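Local atomic coordinates of probable transcriptional regulator (Pseudomonas aeruginosa, PDB entry 2ESN), a protein that probably regulates transcription as a LysR-type factor, pairing a DNA-binding helix-turn-helix region with an effector-binding domain of periplasmic-binding-protein type. Residues L116-N121 / K302-S307. Numbering follows the deposited sequence.
Sequences LPPLMN and KGLDIS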
ATOM      1  N   LEU C 116      -8.372  28.822  -7.083  1.00 29.86           N
ATOM      2  CA  LEU C 116      -7.753  28.846  -8.419  1.00 29.48           C
ATOM      3  C   LEU C 116      -8.071  30.058  -9.303  1.00 30.20           C
ATOM      4  O   LEU C 116      -7.156  30.532 -10.000  1.00 30.67           O
ATOM      5  CB  LEU C 116      -8.048  27.549  -9.189  1.00 30.52           C
ATOM      6  CG  LEU C 116      -7.332  26.269  -8.693  1.00 33.13           C
ATOM      7  CD1 LEU C 116      -7.511  25.086  -9.711  1.00 30.84           C
ATOM      8  CD2 LEU C 116      -5.900  26.512  -8.487  1.00 28.30           C
ATOM      9  N   PRO C 117      -9.356  30.514  -9.365  1.00 29.85           N
ATOM     10  CA  PRO C 117      -9.652  31.674 -10.234  1.00 29.58           C
ATOM     11  C   PRO C 117      -8.797  32.906  -9.952  1.00 30.76           C
ATOM     12  O   PRO C 117      -8.167  33.398 -10.893  1.00 32.76           O
ATOM     13  CB  PRO C 117     -11.174  31.911  -9.994  1.00 29.98           C
ATOM     14  CG  PRO C 117     -11.685  30.337  -9.787  1.00 30.47           C
ATOM     15  CD  PRO C 117     -10.610  29.922  -8.805  1.00 29.24           C
ATOM     16  N   PRO C 118      -8.765  33.397  -8.695  1.00 29.55           N
ATOM     17  CA  PRO C 118      -7.918  34.562  -8.479  1.00 30.61           C
ATOM     18  C   PRO C 118      -6.406  34.270  -8.474  1.00 30.72           C
ATOM     19  O   PRO C 118      -5.612  35.141  -8.854  1.00 31.54           O
ATOM     20  CB  PRO C 118      -8.381  35.109  -7.116  1.00 29.18           C
ATOM     21  CG  PRO C 118      -8.907  33.907  -6.341  1.00 29.87           C
ATOM     22  CD  PRO C 118      -9.490  32.982  -7.460  1.00 30.13           C
ATOM     23  N   LEU C 119      -6.017  33.081  -8.034  1.00 30.33           N
ATOM     24  CA  LEU C 119      -4.597  32.728  -7.980  1.00 30.09           C
ATOM     25  C   LEU C 119      -4.060  32.664  -9.398  1.00 27.83           C
ATOM     26  O   LEU C 119      -3.058  33.280  -9.686  1.00 27.26           O
ATOM     27  CB  LEU C 119      -4.395  31.345  -7.352  1.00 30.02           C
ATOM     28  CG  LEU C 119      -3.082  31.005  -6.612  1.00 34.01           C
ATOM     29  CD1 LEU C 119      -2.601  29.508  -6.759  1.00 29.13           C
ATOM     30  CD2 LEU C 119      -1.909  32.026  -6.439  1.00 33.46           C
ATOM     31  N   MET C 120      -4.728  31.925 -10.268  1.00 26.89           N
ATOM     32  CA  MET C 120      -4.266  31.788 -11.622  1.00 28.24           C
ATOM     33  C   MET C 120      -4.499  33.026 -12.501  1.00 30.35           C
ATOM     34  O   MET C 120      -3.821  33.229 -13.495  1.00 30.63           O
ATOM     35  CB  MET C 120      -4.774  30.512 -12.236  1.00 28.09           C
ATOM     36  CG  MET C 120      -4.352  29.195 -11.406  1.00 26.26           C
ATOM     37  SD  MET C 120      -2.634  28.963 -11.047  1.00 11.75           S
ATOM     38  CE  MET C 120      -1.998  28.795 -12.607  1.00 23.83           C
ATOM     39  N   ASN C 121      -5.454  33.864 -12.117  1.00 31.94           N
ATOM     40  CA  ASN C 121      -5.626  35.142 -12.762  1.00 32.22           C
ATOM     41  C   ASN C 121      -4.307  35.944 -12.678  1.00 32.86           C
ATOM     42  O   ASN C 121      -3.957  36.617 -13.631  1.00 34.08           O
ATOM     43  CB  ASN C 121      -6.743  35.956 -12.066  1.00 32.40           C
ATOM     44  CG  ASN C 121      -6.926  37.297 -12.742  1.00 33.04           C
ATOM     45  OD1 ASN C 121      -7.367  37.372 -13.916  1.00 39.00           O
ATOM     46  ND2 ASN C 121      -6.370  38.285 -12.151  1.00 26.82           N
ATOM     47  N   LYS C 302      -0.945  35.330   0.495  1.00 52.45           N
ATOM     48  CA  LYS C 302      -1.012  36.234   1.626  1.00 55.79           C
ATOM     49  C   LYS C 302      -1.891  37.399   1.322  1.00 56.50           C
ATOM     50  O   LYS C 302      -2.938  37.538   1.959  1.00 58.44           O
ATOM     51  CB  LYS C 302       0.382  36.616   2.200  1.00 56.12           C
ATOM     52  CG  LYS C 302       0.681  35.756   3.475  1.00 58.24           C
ATOM     53  CD  LYS C 302       2.174  35.491   3.812  1.00 57.55           C
ATOM     54  CE  LYS C 302       2.229  34.495   5.003  1.00 60.67           C
ATOM     55  NZ  LYS C 302       3.525  33.683   5.227  1.00 63.29           N
ATOM     56  N   GLY C 303      -1.539  38.196   0.316  1.00 55.63           N
ATOM     57  CA  GLY C 303      -2.419  39.312  -0.017  1.00 54.60           C
ATOM     58  C   GLY C 303      -3.521  38.989  -1.027  1.00 53.44           C
ATOM     59  O   GLY C 303      -4.331  39.871  -1.342  1.00 52.15           O
ATOM     60  N   LEU C 304      -3.561  37.743  -1.530  1.00 51.75           N
ATOM     61  CA  LEU C 304      -4.543  37.349  -2.567  1.00 50.22           C
ATOM     62  C   LEU C 304      -6.033  37.771  -2.356  1.00 50.30           C
ATOM     63  O   LEU C 304      -6.623  37.430  -1.347  1.00 49.10           O
ATOM     64  CB  LEU C 304      -4.444  35.837  -2.845  1.00 48.71           C
ATOM     65  CG  LEU C 304      -5.201  35.366  -4.092  1.00 43.36           C
ATOM     66  CD1 LEU C 304      -4.657  35.926  -5.455  1.00 41.52           C
ATOM     67  CD2 LEU C 304      -5.252  33.871  -4.099  1.00 43.28           C
ATOM     68  N   ASP C 305      -6.639  38.483  -3.322  1.00 51.59           N
ATOM     69  CA  ASP C 305      -8.091  38.868  -3.258  1.00 51.95           C
ATOM     70  C   ASP C 305      -8.985  37.749  -3.819  1.00 52.74           C
ATOM     71  O   ASP C 305      -8.958  37.432  -5.032  1.00 51.86           O
ATOM     72  CB  ASP C 305      -8.394  40.225  -3.952  1.00 52.88           C
ATOM     73  CG  ASP C 305      -9.958  40.506  -4.153  1.00 54.57           C
ATOM     74  OD1 ASP C 305     -10.837  40.182  -3.281  1.00 52.92           O
ATOM     75  OD2 ASP C 305     -10.302  41.117  -5.212  1.00 62.77           O
ATOM     76  N   ILE C 306      -9.775  37.166  -2.919  1.00 53.17           N
ATOM     77  CA  ILE C 306     -10.554  35.979  -3.211  1.00 55.03           C
ATOM     78  C   ILE C 306     -11.911  36.427  -3.706  1.00 57.23           C
ATOM     79  O   ILE C 306     -12.477  35.830  -4.622  1.00 58.14           O
ATOM     80  CB  ILE C 306     -10.694  35.060  -1.931  1.00 54.30           C
ATOM     81  CG1 ILE C 306      -9.324  34.788  -1.315  1.00 53.52           C
ATOM     82  CG2 ILE C 306     -11.444  33.707  -2.234  1.00 53.42           C
ATOM     83  CD1 ILE C 306      -8.334  34.076  -2.289  1.00 52.88           C
ATOM     84  N   SER C 307     -12.401  37.520  -3.129  1.00 59.69           N
ATOM     85  CA  SER C 307     -13.846  37.871  -3.197  1.00 62.07           C
ATOM     86  C   SER C 307     -14.320  38.246  -4.623  1.00 62.69           C
ATOM     87  O   SER C 307     -15.450  37.904  -5.020  1.00 63.77           O
ATOM     88  CB  SER C 307     -14.185  38.969  -2.153  1.00 62.55           C
ATOM     89  OG  SER C 307     -13.550  38.686  -0.890  1.00 63.93           O
TER
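Pro118 sits against the chain of Leu304, Asp305 and Ile306. Its ring meets this chain through CB and CG. CB of Pro118 lies 3.2 Å from the backbone O of Asp305, a close carbon-to-carbonyl approach. CG of Pro118 reaches CD1 of Ile306 at 4.1 Å, and the two side chains cross at a slant. CD1 of Leu304 packs against the backbone O of Pro118 at 3.6 Å. The other branch of Leu304, CD2, lies 4.2 Å from CB of Leu119. The forked end of Leu304 thus rests on the Pro118-Leu119 peptide, with both methyls close to Leu119 N. Its CG stands anti to the backbone N (chi1 -168°), which extends the fork toward the helix. The CB of Ile306 points away from the helix, yet its chain bends back (chi1 -51°, chi2 -60°) and brings CD1 to the proline ring. The contact is van der Waals packing, mostly of apolar side chains and partly against backbone carbonyls. Pro117 and Pro118 lack the amide hydrogens for helix bonds to the preceding turn, and the helix kinks there. Ser307 N makes a weak bond to Asp305 OD1 within the tail. Leu304 also packs on Leu115 and Arg122 of helix 109-126. The tail after helix 293-303 runs across helix 109-126 at Pro118 and Leu119, in the LysR substrate-binding domain. Leu119 continues inward to Leu132 of strand 131-136, while Ile306 packs on Trp173 and Phe174 of strand 168-183.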